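Local coordinates for PAC2 family protein (Mycobacterium tuberculosis, PDB 2WAM) that is of unknown function but belongs to the PAC2 family and represents a duplicated gene family of actinobacteria, at residues Gly74-Gly79 against Thr180-Val185; Pro186-Ile191 against Lys284-Val289; Thr248-Ala253 against Glu280-Ile285. All blocks are in the same frame, centred on the assembly; numbering follows the deposited sequence.

How the contacts relate
Contact 1 lies deepest, its centre about 11 Å from the centre of the chain, where the loop after strand 67-73 meets the end of the neighbouring strand 174-183. Contacts 3 and 2 lie farther out, their centres about 17 and 22 Å from that of the chain, and share helix 272-289. Contacts 1 and 2 are both buried despite these different distances; contact 3 is partly buried. Contact 1 is mostly polar, running through two hydroxyls and backbone groups; contact 2 is a histidine held by a carboxylate and a methyl; contact 3 is apolar packing around a tyrosine with one phenol-amide hydrogen bond. Q282 ties contact 3 to H187 O of contact 2, and Y250 N probably bonds G79 O of contact 1.

Contact 1: Gly74-Gly79 against Thr180-Val185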
loop_
_atom_site.group_PDB
_atom_site.type_symbol
_atom_site.label_atom_id
_atom_site.label_comp_id
_atom_site.label_asym_id
_atom_site.label_seq_id
_atom_site.Cartn_x
_atom_site.Cartn_y
_atom_site.Cartn_z
ATOM N N GLY A 74 15.405 16.665 20.410
ATOM C CA GLY A 74 16.202 16.606 19.201
ATOM C C GLY A 74 16.407 17.955 18.534
ATOM O O GLY A 74 17.293 18.107 17.698
ATOM N N PHE A 75 15.593 18.936 18.912
ATOM C CA PHE A 75 15.716 20.287 18.382
ATOM C C PHE A 75 16.671 21.117 19.233
ATOM O O PHE A 75 17.803 21.366 18.850
ATOM C CB PHE A 75 14.343 20.962 18.316
ATOM C CG PHE A 75 14.390 22.400 17.865
ATOM C CD1 PHE A 75 13.646 23.365 18.520
ATOM C CD2 PHE A 75 15.182 22.784 16.790
ATOM C CE1 PHE A 75 13.686 24.677 18.111
ATOM C CE2 PHE A 75 15.229 24.093 16.381
ATOM C CZ PHE A 75 14.482 25.042 17.035
ATOM N N SER A 76 16.192 21.549 20.389
ATOM C CA SER A 76 17.015 22.248 21.355
ATOM C C SER A 76 16.653 21.718 22.727
ATOM O O SER A 76 15.511 21.862 23.162
ATOM C CB SER A 76 16.749 23.749 21.299
ATOM O OG SER A 76 17.304 24.405 22.425
ATOM N N ASP A 77 17.631 21.111 23.397
ATOM C CA ASP A 77 17.402 20.393 24.648
ATOM C C ASP A 77 18.287 20.847 25.803
ATOM O O ASP A 77 18.817 20.021 26.549
ATOM C CB ASP A 77 17.589 18.899 24.416
ATOM C CG ASP A 77 16.548 18.340 23.491
ATOM O OD1 ASP A 77 15.367 18.353 23.891
ATOM O OD2 ASP A 77 16.900 17.917 22.366
ATOM N N ALA A 78 18.430 22.158 25.953
ATOM C CA ALA A 78 19.186 22.721 27.056
ATOM C C ALA A 78 18.565 22.308 28.383
ATOM O O ALA A 78 17.348 22.425 28.574
ATOM C CB ALA A 78 19.237 24.238 26.945
ATOM N N GLY A 79 19.415 21.834 29.291
ATOM C CA GLY A 79 18.991 21.372 30.599
ATOM C C GLY A 79 18.271 20.041 30.510
ATOM O O GLY A 79 17.748 19.543 31.500
ATOM N N THR A 180 13.245 24.747 24.922
ATOM C CA THR A 180 14.370 25.304 25.659
ATOM C C THR A 180 15.245 26.074 24.686
ATOM O O THR A 180 15.200 25.855 23.469
ATOM C CB THR A 180 15.293 24.220 26.263
ATOM O OG1 THR A 180 16.111 23.659 25.224
ATOM C CG2 THR A 180 14.517 23.120 26.962
ATOM N N VAL A 181 16.054 26.968 25.236
ATOM C CA VAL A 181 17.110 27.627 24.486
ATOM C C VAL A 181 18.166 28.026 25.511
ATOM O O VAL A 181 17.829 28.443 26.617
ATOM C CB VAL A 181 16.578 28.851 23.691
ATOM C CG1 VAL A 181 15.930 29.866 24.620
ATOM C CG2 VAL A 181 17.691 29.504 22.884
ATOM N N PRO A 182 19.446 27.846 25.172
ATOM C CA PRO A 182 20.504 28.306 26.081
ATOM C C PRO A 182 20.622 29.818 25.979
ATOM O O PRO A 182 20.507 30.334 24.879
ATOM C CB PRO A 182 21.772 27.642 25.532
ATOM C CG PRO A 182 21.293 26.626 24.517
ATOM C CD PRO A 182 19.982 27.125 24.009
ATOM N N MET A 183 20.815 30.507 27.099
ATOM C CA MET A 183 20.967 31.955 27.095
ATOM C C MET A 183 22.025 32.359 28.103
ATOM O O MET A 183 22.325 31.618 29.045
ATOM C CB MET A 183 19.645 32.654 27.436
ATOM C CG MET A 183 18.520 32.367 26.456
ATOM S SD MET A 183 18.718 33.217 24.873
ATOM C CE MET A 183 18.333 34.899 25.347
ATOM N N ALA A 184 22.600 33.535 27.895
ATOM C CA ALA A 184 23.535 34.090 28.857
ATOM C C ALA A 184 22.781 34.573 30.103
ATOM O O ALA A 184 22.465 35.754 30.224
ATOM C CB ALA A 184 24.312 35.220 28.226
ATOM N N VAL A 185 22.482 33.645 31.011
ATOM C CA VAL A 185 21.792 33.943 32.271
ATOM C C VAL A 185 22.356 33.059 33.376
ATOM O O VAL A 185 22.816 31.958 33.109
ATOM C CB VAL A 185 20.254 33.704 32.182
ATOM C CG1 VAL A 185 19.566 34.806 31.384
ATOM C CG2 VAL A 185 19.943 32.328 31.597
#
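A78 and T180 come closest across this pair, their CA atoms 5.6 Å apart, where the irregular loop 74-79 passes the end of strand 174-183; what joins the two segments is bonding through side-chain hydroxyls rather than a backbone ladder. T180 carries most of it. With chi1 at 76° its OG1 sits between its own backbone N and carbonyl carbon, where it faces the loop and can both give and take. T180 OG1 donates to S76 O at 2.8 Å and accepts from A78 N at 2.9 Å, the second bond being distinctly bent (131° at the hydrogen). S76 O is approached by T180 OG1 from above its carbonyl plane, not on a lone pair. In the other direction, S76 OG, anti to the backbone N, donates to T180 O at 2.8 Å, again from above the carbonyl plane. The serine and the threonine thus each reach the other's carbonyl, and two polar side chains in a buried setting satisfy two backbone oxygens. Beside them the contact turns apolar, with A78 CB resting against CG of the P182 ring at 4.0 Å. The start of the loop is tied to itself, G74 N donating to D77 OD2 at 2.8 Å on the syn side of the carboxylate, while G74 O bonds R110 of the second subunit. In the fold, this is a strand-to-helix connection lying over the end of the next parallel strand. Strand 67-73 leads into the loop, and helix 81-92 follows it, its A81 and I82 touching T180. On its other side strand 174-183 pairs with strand 234-242, from which V241 reaches A78, and helix 333-343 touches both F75 and P182.

Contact 2: Pro186-Ile191 against Lys284-Val289; sequences PHTRPI and KIDEQV
The imidazole of H187 is sandwiched: I285 CG2 sits over the centre of one face, T188 CG2 from the same turn lies off-centre over the opposite face, and the carboxylate of D286 is at the edge. I285 CG2 is 3.5 Å from the centroid of the H187 ring and only 11° off the normal, a clear CH-pi contact. At the edge, H187 NE2 donates to D286 OD1 at 2.6 Å with 162° at the hydrogen; the oxygen lies in the ring plane, although the carboxylate itself is turned 37° from it. V289 CG2 comes obliquely to H187 CE1, at 4.0 Å. The ring's other nitrogen, ND1, is bonded to Y244 OH, so both nitrogens are engaged and the rotation of the ring is fixed. T188 OG1 turns instead to E303 of helix 293-315, whose V299 touches V289. The backbone bends through P186-R189 in a type I turn that projects the histidine toward helix 272-289. The arrangement is a His-carboxylate hydrogen bond that joins a beta turn to the side of a helix.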
loop_
_atom_site.group_PDB
_atom_site.type_symbol
_atom_site.label_atom_id
_atom_site.label_comp_id
_atom_site.label_asym_id
_atom_site.label_seq_id
_atom_site.Cartn_x
_atom_site.Cartn_y
_atom_site.Cartn_z
ATOM N N PRO A 186 22.322 33.537 34.624
ATOM C CA PRO A 186 22.885 32.755 35.730
ATOM C C PRO A 186 21.861 31.777 36.280
ATOM O O PRO A 186 20.665 32.057 36.252
ATOM C CB PRO A 186 23.172 33.813 36.802
ATOM C CG PRO A 186 22.591 35.120 36.277
ATOM C CD PRO A 186 21.746 34.807 35.091
ATOM N N HIS A 187 22.320 30.646 36.798
ATOM C CA HIS A 187 21.412 29.716 37.457
ATOM C C HIS A 187 20.922 30.294 38.785
ATOM O O HIS A 187 20.088 29.692 39.463
ATOM C CB HIS A 187 22.101 28.372 37.694
ATOM C CG HIS A 187 23.117 28.402 38.789
ATOM N ND1 HIS A 187 24.437 28.731 38.572
ATOM C CD2 HIS A 187 23.006 28.152 40.117
ATOM C CE1 HIS A 187 25.095 28.682 39.715
ATOM N NE2 HIS A 187 24.251 28.331 40.669
ATOM N N THR A 188 21.447 31.464 39.146
ATOM C CA THR A 188 21.178 32.082 40.448
ATOM C C THR A 188 20.125 33.176 40.384
ATOM O O THR A 188 19.916 33.902 41.353
ATOM C CB THR A 188 22.443 32.708 41.047
ATOM O OG1 THR A 188 23.090 33.498 40.042
ATOM C CG2 THR A 188 23.397 31.635 41.555
ATOM N N ARG A 189 19.466 33.290 39.242
ATOM C CA ARG A 189 18.396 34.259 39.080
ATOM C C ARG A 189 17.146 33.586 38.551
ATOM O O ARG A 189 17.228 32.535 37.928
ATOM C CB ARG A 189 18.838 35.360 38.134
ATOM C CG ARG A 189 20.028 36.139 38.649
ATOM C CD ARG A 189 19.683 36.924 39.895
ATOM N NE ARG A 189 20.756 37.855 40.226
ATOM C CZ ARG A 189 21.741 37.602 41.082
ATOM N NH1 ARG A 189 21.799 36.440 41.720
ATOM N NH2 ARG A 189 22.666 38.520 41.309
ATOM N N PRO A 190 15.980 34.201 38.788
ATOM C CA PRO A 190 14.703 33.617 38.368
ATOM C C PRO A 190 14.729 33.133 36.918
ATOM O O PRO A 190 15.281 33.796 36.034
ATOM C CB PRO A 190 13.723 34.779 38.524
ATOM C CG PRO A 190 14.313 35.612 39.601
ATOM C CD PRO A 190 15.802 35.522 39.413
ATOM N N ILE A 191 14.141 31.965 36.688
ATOM C CA ILE A 191 14.115 31.390 35.361
ATOM C C ILE A 191 13.161 32.170 34.471
ATOM O O ILE A 191 12.000 32.360 34.816
ATOM C CB ILE A 191 13.691 29.924 35.406
ATOM C CG1 ILE A 191 14.822 29.066 35.970
ATOM C CG2 ILE A 191 13.265 29.441 34.015
ATOM C CD1 ILE A 191 14.438 27.605 36.129
ATOM N N LYS A 284 24.052 21.404 44.018
ATOM C CA LYS A 284 25.296 20.836 43.496
ATOM C C LYS A 284 26.028 21.838 42.603
ATOM O O LYS A 284 27.257 21.926 42.620
ATOM C CB LYS A 284 25.027 19.547 42.725
ATOM C CG LYS A 284 24.483 18.415 43.588
ATOM C CD LYS A 284 25.585 17.495 44.110
ATOM C CE LYS A 284 24.996 16.213 44.702
ATOM N NZ LYS A 284 23.827 15.693 43.926
ATOM N N ILE A 285 25.261 22.606 41.838
ATOM C CA ILE A 285 25.828 23.632 40.973
ATOM C C ILE A 285 26.459 24.779 41.762
ATOM O O ILE A 285 27.503 25.293 41.372
ATOM C CB ILE A 285 24.772 24.199 40.007
ATOM C CG1 ILE A 285 24.238 23.092 39.116
ATOM C CG2 ILE A 285 25.355 25.306 39.148
ATOM C CD1 ILE A 285 23.168 23.559 38.194
ATOM N N ASP A 286 25.827 25.197 42.856
ATOM C CA ASP A 286 26.406 26.264 43.668
ATOM C C ASP A 286 27.735 25.788 44.222
ATOM O O ASP A 286 28.755 26.459 44.072
ATOM C CB ASP A 286 25.475 26.684 44.804
ATOM C CG ASP A 286 24.265 27.445 44.311
ATOM O OD1 ASP A 286 24.351 28.048 43.225
ATOM O OD2 ASP A 286 23.224 27.435 45.007
ATOM N N GLU A 287 27.714 24.616 44.853
ATOM C CA GLU A 287 28.919 24.010 45.402
ATOM C C GLU A 287 30.045 23.978 44.371
ATOM O O GLU A 287 31.195 24.319 44.668
ATOM C CB GLU A 287 28.627 22.599 45.910
ATOM C CG GLU A 287 28.557 22.478 47.424
ATOM C CD GLU A 287 28.489 21.030 47.887
ATOM O OE1 GLU A 287 27.514 20.353 47.494
ATOM O OE2 GLU A 287 29.401 20.576 48.633
ATOM N N GLN A 288 29.694 23.576 43.156
ATOM C CA GLN A 288 30.655 23.375 42.086
ATOM C C GLN A 288 31.195 24.694 41.563
ATOM O O GLN A 288 32.372 24.802 41.211
ATOM C CB GLN A 288 29.977 22.625 40.947
ATOM C CG GLN A 288 30.891 21.750 40.133
ATOM C CD GLN A 288 30.120 20.731 39.332
ATOM O OE1 GLN A 288 29.082 21.047 38.753
ATOM N NE2 GLN A 288 30.614 19.494 39.303
ATOM N N VAL A 289 30.329 25.699 41.507
ATOM C CA VAL A 289 30.713 27.005 40.990
ATOM C C VAL A 289 31.529 27.764 42.030
ATOM O O VAL A 289 32.428 28.531 41.688
ATOM C CB VAL A 289 29.482 27.825 40.552
ATOM C CG1 VAL A 289 29.873 29.248 40.210
ATOM C CG2 VAL A 289 28.809 27.167 39.356
#

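Contact 3: Thr248-Ala253 against Glu280-Ile285; sequences TDYPAA and EVQAKI
The loop leading into helix 251-265 packs on helix 272-289 here: Y250 and P251 lie against V281, Q282 and I285. V281 is the wedge between Y250 and P251. V281 CG1 reaches Y250 CD1 at 3.9 Å and also touches D249 O; on the other branch, V281 CG2 packs on P251 CD at 3.8 Å. Farther along the helix, the I285 side chain crosses the tyrosine at about a right angle, its CD1 lying 3.6 Å from Y250 CE1. At the far end of the ring, Y250 OH donates to Q282 OE1 at 2.8 Å, in the carbonyl plane and on a lone pair, with the amide plane turned 42° from the ring. A bend at chi2 (83°) folds the glutamine so that its amide reaches the phenol, and Q282 NE2 is hydrogen-bonded to H187 O, consistent with this orientation of the amide. A252 CB covers part of one face of the Y250 ring, offset toward the rim. On the backbone side Y250 bonds G79, whereas D249 turns to R83, in a salt bridge, and to H80. The result is a loop-to-helix junction at the start of helix 251-265, where V281 packs against Y250 and P251 and a tyrosine-glutamine hydrogen bond closes one end of it.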
loop_
_atom_site.group_PDB
_atom_site.type_symbol
_atom_site.label_atom_id
_atom_site.label_comp_id
_atom_site.label_asym_id
_atom_site.label_seq_id
_atom_site.Cartn_x
_atom_site.Cartn_y
_atom_site.Cartn_z
ATOM N N THR A 248 23.547 19.237 30.636
ATOM C CA THR A 248 23.328 18.543 31.900
ATOM C C THR A 248 21.835 18.509 32.225
ATOM O O THR A 248 21.050 19.250 31.651
ATOM C CB THR A 248 23.985 19.296 33.055
ATOM O OG1 THR A 248 23.054 20.258 33.559
ATOM C CG2 THR A 248 25.229 20.029 32.584
ATOM N N ASP A 249 21.447 17.660 33.163
ATOM C CA ASP A 249 20.089 17.687 33.680
ATOM C C ASP A 249 19.884 18.919 34.536
ATOM O O ASP A 249 20.614 19.134 35.508
ATOM C CB ASP A 249 19.819 16.462 34.553
ATOM C CG ASP A 249 19.555 15.216 33.754
ATOM O OD1 ASP A 249 19.641 14.130 34.348
ATOM O OD2 ASP A 249 19.266 15.312 32.543
ATOM N N TYR A 250 18.878 19.715 34.194
ATOM C CA TYR A 250 18.523 20.865 35.009
ATOM C C TYR A 250 17.021 20.885 35.263
ATOM O O TYR A 250 16.281 21.612 34.598
ATOM C CB TYR A 250 18.993 22.163 34.345
ATOM C CG TYR A 250 19.015 23.358 35.279
ATOM C CD1 TYR A 250 19.802 23.358 36.427
ATOM C CD2 TYR A 250 18.249 24.483 35.012
ATOM C CE1 TYR A 250 19.812 24.440 37.282
ATOM C CE2 TYR A 250 18.258 25.572 35.860
ATOM C CZ TYR A 250 19.036 25.546 36.992
ATOM O OH TYR A 250 19.034 26.638 37.828
ATOM N N PRO A 251 16.568 20.071 36.229
ATOM C CA PRO A 251 15.139 19.874 36.544
ATOM C C PRO A 251 14.374 21.182 36.812
ATOM O O PRO A 251 13.172 21.251 36.561
ATOM C CB PRO A 251 15.168 19.002 37.805
ATOM C CG PRO A 251 16.502 18.308 37.753
ATOM C CD PRO A 251 17.453 19.266 37.092
ATOM N N ALA A 252 15.067 22.199 37.315
ATOM C CA ALA A 252 14.451 23.499 37.551
ATOM C C ALA A 252 13.760 24.007 36.297
ATOM O O ALA A 252 12.650 24.530 36.358
ATOM C CB ALA A 252 15.494 24.505 38.022
ATOM N N ALA A 253 14.425 23.850 35.157
ATOM C CA ALA A 253 13.886 24.341 33.901
ATOM C C ALA A 253 12.655 23.534 33.459
ATOM O O ALA A 253 11.717 24.093 32.883
ATOM C CB ALA A 253 14.962 24.355 32.836
ATOM N N GLU A 280 18.039 19.790 44.614
ATOM C CA GLU A 280 19.251 19.009 44.799
ATOM C C GLU A 280 20.312 19.369 43.765
ATOM O O GLU A 280 21.483 19.577 44.114
ATOM C CB GLU A 280 18.934 17.519 44.763
ATOM C CG GLU A 280 20.150 16.624 44.640
ATOM C CD GLU A 280 19.843 15.193 45.031
ATOM O OE1 GLU A 280 18.753 14.961 45.607
ATOM O OE2 GLU A 280 20.687 14.306 44.769
ATOM N N VAL A 281 19.894 19.451 42.501
ATOM C CA VAL A 281 20.779 19.839 41.406
ATOM C C VAL A 281 21.267 21.275 41.554
ATOM O O VAL A 281 22.448 21.562 41.371
ATOM C CB VAL A 281 20.094 19.671 40.039
ATOM C CG1 VAL A 281 20.788 20.529 38.961
ATOM C CG2 VAL A 281 20.056 18.196 39.647
ATOM N N GLN A 282 20.353 22.180 41.883
ATOM C CA GLN A 282 20.716 23.563 42.159
ATOM C C GLN A 282 21.823 23.659 43.226
ATOM O O GLN A 282 22.776 24.414 43.074
ATOM C CB GLN A 282 19.478 24.342 42.605
ATOM C CG GLN A 282 19.712 25.820 42.873
ATOM C CD GLN A 282 19.671 26.661 41.611
ATOM O OE1 GLN A 282 19.404 26.151 40.521
ATOM N NE2 GLN A 282 19.930 27.959 41.754
ATOM N N ALA A 283 21.709 22.887 44.298
ATOM C CA ALA A 283 22.711 22.945 45.357
ATOM C C ALA A 283 24.060 22.382 44.923
ATOM O O ALA A 283 25.095 22.825 45.417
ATOM C CB ALA A 283 22.220 22.242 46.611
ATOM N N LYS A 284 24.052 21.404 44.018
ATOM C CA LYS A 284 25.296 20.836 43.496
ATOM C C LYS A 284 26.028 21.838 42.603
ATOM O O LYS A 284 27.257 21.926 42.620
ATOM C CB LYS A 284 25.027 19.547 42.725
ATOM C CG LYS A 284 24.483 18.415 43.588
ATOM C CD LYS A 284 25.585 17.495 44.110
ATOM C CE LYS A 284 24.996 16.213 44.702
ATOM N NZ LYS A 284 23.827 15.693 43.926
ATOM N N ILE A 285 25.261 22.606 41.838
ATOM C CA ILE A 285 25.828 23.632 40.973
ATOM C C ILE A 285 26.459 24.779 41.762
ATOM O O ILE A 285 27.503 25.293 41.372
ATOM C CB ILE A 285 24.772 24.199 40.007
ATOM C CG1 ILE A 285 24.238 23.092 39.116
ATOM C CG2 ILE A 285 25.355 25.306 39.148
ATOM C CD1 ILE A 285 23.168 23.559 38.194
#